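Local atomic coordinates of acyl-CoA thioester hydrolase ybgC (Escherichia coli K-12, PDB entry 3GRH), a protein that is a putative acyl-CoA thioesterase of the outer membrane, built on the pectinesterase beta-helix fold but without pectin binding or pectinesterase activity. Residues A[349-361]-A[399-413]. Numbering follows the deposited sequence.
Sequences NGQVVIRDSAINE and TNYNRMWEYNNRGVG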
# COMPACT_ATOMS: atom_id res chain seq x y z
N ASN A 349 -8.86 4.34 -13.86
CA ASN A 349 -8.57 5.78 -13.77
C ASN A 349 -8.20 6.05 -12.32
O ASN A 349 -9.04 6.27 -11.48
CB ASN A 349 -9.79 6.60 -14.19
CG ASN A 349 -9.47 8.03 -14.33
OD1 ASN A 349 -8.29 8.40 -14.47
ND2 ASN A 349 -10.50 8.85 -14.45
N GLY A 350 -6.92 5.87 -11.97
CA GLY A 350 -6.59 5.82 -10.58
C GLY A 350 -7.01 7.01 -9.75
O GLY A 350 -6.84 8.16 -10.14
N GLN A 351 -7.45 6.77 -8.53
CA GLN A 351 -7.95 7.78 -7.70
C GLN A 351 -7.13 7.95 -6.40
O GLN A 351 -6.80 6.97 -5.73
CB GLN A 351 -9.36 7.42 -7.31
CG GLN A 351 -10.13 8.61 -6.77
CD GLN A 351 -10.14 8.88 -5.33
OE1 GLN A 351 -9.74 8.06 -4.50
NE2 GLN A 351 -10.61 10.06 -4.97
N VAL A 352 -6.77 9.19 -6.12
CA VAL A 352 -6.02 9.51 -4.89
C VAL A 352 -6.31 10.87 -4.45
O VAL A 352 -6.43 11.79 -5.27
CB VAL A 352 -4.55 9.28 -5.01
CG1 VAL A 352 -4.01 9.96 -6.14
CG2 VAL A 352 -3.80 9.68 -3.71
N VAL A 353 -6.51 11.03 -3.14
CA VAL A 353 -6.62 12.33 -2.49
C VAL A 353 -5.55 12.44 -1.43
O VAL A 353 -5.44 11.56 -0.60
CB VAL A 353 -8.00 12.52 -1.86
CG1 VAL A 353 -8.07 13.73 -0.98
CG2 VAL A 353 -9.09 12.61 -2.91
N ILE A 354 -4.78 13.50 -1.45
CA ILE A 354 -3.85 13.83 -0.40
C ILE A 354 -4.34 15.05 0.31
O ILE A 354 -4.53 16.09 -0.32
CB ILE A 354 -2.43 14.06 -0.96
CG1 ILE A 354 -1.87 12.84 -1.63
CG2 ILE A 354 -1.45 14.43 0.22
CD1 ILE A 354 -0.53 13.13 -2.38
N ARG A 355 -4.67 14.90 1.59
CA ARG A 355 -5.26 15.98 2.38
C ARG A 355 -4.61 16.20 3.70
O ARG A 355 -4.10 15.27 4.31
CB ARG A 355 -6.76 15.82 2.58
CG ARG A 355 -7.16 14.58 3.26
CD ARG A 355 -8.70 14.47 3.37
NE ARG A 355 -9.26 15.56 4.19
CZ ARG A 355 -10.53 15.95 4.18
NH1 ARG A 355 -11.46 15.32 3.52
NH2 ARG A 355 -10.86 16.96 5.01
N ASP A 356 -4.62 17.43 4.14
CA ASP A 356 -4.18 17.75 5.46
C ASP A 356 -2.74 17.24 5.81
O ASP A 356 -2.45 16.88 6.96
CB ASP A 356 -5.19 17.25 6.50
CG ASP A 356 -6.62 17.66 6.20
OD1 ASP A 356 -6.86 18.88 6.01
OD2 ASP A 356 -7.53 16.75 6.15
N SER A 357 -1.89 17.23 4.80
CA SER A 357 -0.60 16.62 4.85
C SER A 357 0.54 17.60 4.61
O SER A 357 0.36 18.63 4.01
CB SER A 357 -0.52 15.48 3.85
OG SER A 357 -1.36 14.40 4.31
N ALA A 358 1.72 17.26 5.12
CA ALA A 358 2.89 18.10 4.96
C ALA A 358 3.65 17.53 3.75
O ALA A 358 4.00 16.35 3.76
CB ALA A 358 3.79 18.03 6.21
N ILE A 359 3.93 18.35 2.75
CA ILE A 359 4.75 17.98 1.56
C ILE A 359 6.01 18.80 1.57
O ILE A 359 5.99 20.00 1.52
CB ILE A 359 3.97 18.19 0.25
CG1 ILE A 359 2.67 17.42 0.31
CG2 ILE A 359 4.78 17.66 -0.92
CD1 ILE A 359 1.74 17.70 -0.81
N ASN A 360 7.13 18.16 1.71
CA ASN A 360 8.26 18.90 2.20
C ASN A 360 9.11 19.08 1.01
O ASN A 360 8.60 19.16 -0.14
CB ASN A 360 8.89 18.22 3.45
CG ASN A 360 7.95 18.29 4.69
OD1 ASN A 360 7.45 19.38 5.05
ND2 ASN A 360 7.59 17.11 5.23
N GLU A 361 10.40 19.26 1.22
CA GLU A 361 11.21 19.55 0.10
C GLU A 361 11.35 18.30 -0.75
O GLU A 361 11.07 17.14 -0.33
CB GLU A 361 12.59 20.10 0.53
CG GLU A 361 13.25 21.02 -0.53
CD GLU A 361 12.49 22.33 -0.85
OE1 GLU A 361 11.25 22.39 -0.69
OE2 GLU A 361 13.16 23.33 -1.27
N THR A 399 -14.16 10.50 -16.69
CA THR A 399 -13.12 9.67 -17.20
C THR A 399 -12.23 10.40 -18.17
O THR A 399 -11.21 9.85 -18.60
CB THR A 399 -13.63 8.39 -17.84
OG1 THR A 399 -14.56 8.73 -18.86
CG2 THR A 399 -14.28 7.49 -16.82
N ASN A 400 -12.60 11.61 -18.57
CA ASN A 400 -11.80 12.45 -19.45
C ASN A 400 -10.63 13.13 -18.77
O ASN A 400 -9.75 13.72 -19.43
CB ASN A 400 -12.63 13.49 -20.18
CG ASN A 400 -13.72 12.90 -21.03
OD1 ASN A 400 -14.93 13.26 -20.87
ND2 ASN A 400 -13.36 11.97 -21.85
N TYR A 401 -10.63 13.05 -17.44
CA TYR A 401 -9.58 13.62 -16.64
C TYR A 401 -9.07 12.62 -15.62
O TYR A 401 -9.74 11.63 -15.29
CB TYR A 401 -10.13 14.85 -15.90
CG TYR A 401 -10.56 15.90 -16.85
CD1 TYR A 401 -9.65 16.82 -17.35
CD2 TYR A 401 -11.85 16.01 -17.19
CE1 TYR A 401 -10.02 17.79 -18.18
CE2 TYR A 401 -12.25 16.98 -18.08
CZ TYR A 401 -11.34 17.85 -18.57
OH TYR A 401 -11.72 18.83 -19.47
N ASN A 402 -7.93 12.94 -15.00
CA ASN A 402 -7.45 12.13 -13.92
C ASN A 402 -8.23 12.44 -12.64
O ASN A 402 -8.98 13.39 -12.58
CB ASN A 402 -5.95 12.37 -13.76
CG ASN A 402 -5.13 11.62 -14.76
OD1 ASN A 402 -4.84 10.39 -14.62
ND2 ASN A 402 -4.77 12.29 -15.82
N ARG A 403 -8.03 11.63 -11.63
CA ARG A 403 -8.71 11.68 -10.35
C ARG A 403 -7.70 11.69 -9.22
O ARG A 403 -7.84 11.03 -8.20
CB ARG A 403 -9.62 10.45 -10.23
CG ARG A 403 -10.68 10.38 -11.23
CD ARG A 403 -11.81 9.45 -10.83
NE ARG A 403 -11.34 8.06 -10.78
CZ ARG A 403 -12.04 7.04 -10.35
NH1 ARG A 403 -13.21 7.27 -9.86
NH2 ARG A 403 -11.55 5.82 -10.40
N MET A 404 -6.73 12.57 -9.37
CA MET A 404 -5.67 12.82 -8.38
C MET A 404 -5.79 14.26 -7.87
O MET A 404 -5.67 15.25 -8.61
CB MET A 404 -4.33 12.43 -9.07
CG MET A 404 -4.50 11.07 -9.58
SD MET A 404 -3.59 10.66 -10.95
CE MET A 404 -2.44 9.93 -9.93
N TRP A 405 -6.06 14.35 -6.58
CA TRP A 405 -6.47 15.59 -5.94
C TRP A 405 -5.78 15.91 -4.62
O TRP A 405 -5.29 15.00 -3.97
CB TRP A 405 -7.95 15.53 -5.56
CG TRP A 405 -8.88 14.95 -6.58
CD1 TRP A 405 -9.28 13.70 -6.61
CD2 TRP A 405 -9.49 15.61 -7.72
NE1 TRP A 405 -10.18 13.50 -7.67
CE2 TRP A 405 -10.27 14.64 -8.39
CE3 TRP A 405 -9.44 16.89 -8.25
CZ2 TRP A 405 -11.02 14.95 -9.53
CZ3 TRP A 405 -10.18 17.18 -9.38
CH2 TRP A 405 -10.96 16.26 -10.00
N GLU A 406 -5.72 17.22 -4.29
CA GLU A 406 -5.17 17.67 -3.04
C GLU A 406 -6.15 18.55 -2.36
O GLU A 406 -6.98 19.17 -2.99
CB GLU A 406 -3.92 18.44 -3.26
CG GLU A 406 -2.75 17.57 -3.68
CD GLU A 406 -1.57 18.38 -3.85
OE1 GLU A 406 -0.86 18.81 -2.84
OE2 GLU A 406 -1.42 18.74 -5.02
N TYR A 407 -6.09 18.58 -1.05
CA TYR A 407 -6.86 19.50 -0.21
C TYR A 407 -6.14 19.89 1.08
O TYR A 407 -5.69 19.01 1.82
CB TYR A 407 -8.19 18.87 0.16
CG TYR A 407 -9.07 19.70 1.05
CD1 TYR A 407 -9.65 20.85 0.58
CD2 TYR A 407 -9.34 19.30 2.36
CE1 TYR A 407 -10.47 21.59 1.37
CE2 TYR A 407 -10.12 20.08 3.17
CZ TYR A 407 -10.71 21.20 2.64
OH TYR A 407 -11.52 21.95 3.47
N ASN A 408 -5.93 21.19 1.29
CA ASN A 408 -5.42 21.67 2.60
C ASN A 408 -4.04 21.10 3.00
O ASN A 408 -3.78 20.80 4.17
CB ASN A 408 -6.45 21.36 3.68
CG ASN A 408 -6.25 22.21 4.89
OD1 ASN A 408 -5.94 23.41 4.78
ND2 ASN A 408 -6.39 21.63 6.08
N ASN A 409 -3.14 21.02 2.03
CA ASN A 409 -1.78 20.55 2.35
C ASN A 409 -0.90 21.74 2.66
O ASN A 409 -1.22 22.88 2.31
CB ASN A 409 -1.22 19.71 1.24
CG ASN A 409 -2.04 18.46 0.96
OD1 ASN A 409 -2.26 18.08 -0.22
ND2 ASN A 409 -2.39 17.76 1.98
N ARG A 410 0.22 21.44 3.30
CA ARG A 410 1.17 22.44 3.77
C ARG A 410 2.57 21.97 3.48
O ARG A 410 2.79 20.89 2.96
CB ARG A 410 0.97 22.68 5.24
CG ARG A 410 1.30 21.54 6.12
CD ARG A 410 0.79 21.76 7.53
NE ARG A 410 1.27 20.74 8.44
CZ ARG A 410 0.67 19.57 8.57
NH1 ARG A 410 -0.47 19.34 7.95
NH2 ARG A 410 1.18 18.65 9.35
N GLY A 411 3.55 22.81 3.79
CA GLY A 411 4.91 22.47 3.43
C GLY A 411 5.36 23.16 2.16
O GLY A 411 4.55 23.61 1.36
N VAL A 412 6.66 23.27 1.98
CA VAL A 412 7.22 23.92 0.81
C VAL A 412 6.72 23.27 -0.48
O VAL A 412 6.56 23.93 -1.50
CB VAL A 412 8.76 23.87 0.82
CG1 VAL A 412 9.29 24.63 -0.34
CG2 VAL A 412 9.31 24.42 2.14
N GLY A 413 6.50 21.96 -0.44
CA GLY A 413 6.07 21.22 -1.61
C GLY A 413 4.59 21.34 -1.91
O GLY A 413 4.09 20.82 -2.92
O HOH W 1 -6.43 9.31 -12.55
O HOH W 2 -12.20 11.42 -7.72
O HOH W 3 8.17 22.08 4.08
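Val352, Ile354 and Asp356 donate backbone hydrogen bonds to Arg403, Trp405 and Tyr407 as strands 351-355 and 403-407 run parallel, axes 4.7 Å apart, on successive coils of the beta-helix. At the start of the ladder the Arg403 side chain, bent at chi3 (-67°), comes side-on to the Asn349 carbonyl: NH2 lies 2.8 Å and NE 3.0 Å from Asn349 O, which sits in the guanidinium plane. Gln351 CB rests over one guanidinium face, and Asn349 ND2 gives a nearly straight bond to Tyr401 O (3.0 Å). A leucine in place of Arg403 would probably leave the carbonyls of Asn349 and Ile317 without these donors. On the opposite face of the sheet, Val352 CG1 packs against Met404 CG at 3.6 Å. Back on the Arg403 face, Tyr407 CD2 lies over the Arg355 guanidinium, its ring plane 77° from that group, while Arg355 NE salt-bridges Asp356 OD2 (2.9 Å). Asp356 OD1 takes a bond from Asn408 ND2 (2.8 Å) nearly along its C-O axis. Strand 403-407 ends the long parallel sheet, with 321-324 flanking 351-355 across from it; Trp369 of strand 369-373 touches Val352, Ile354 and Met404, and Arg37 salt-bridges Glu406.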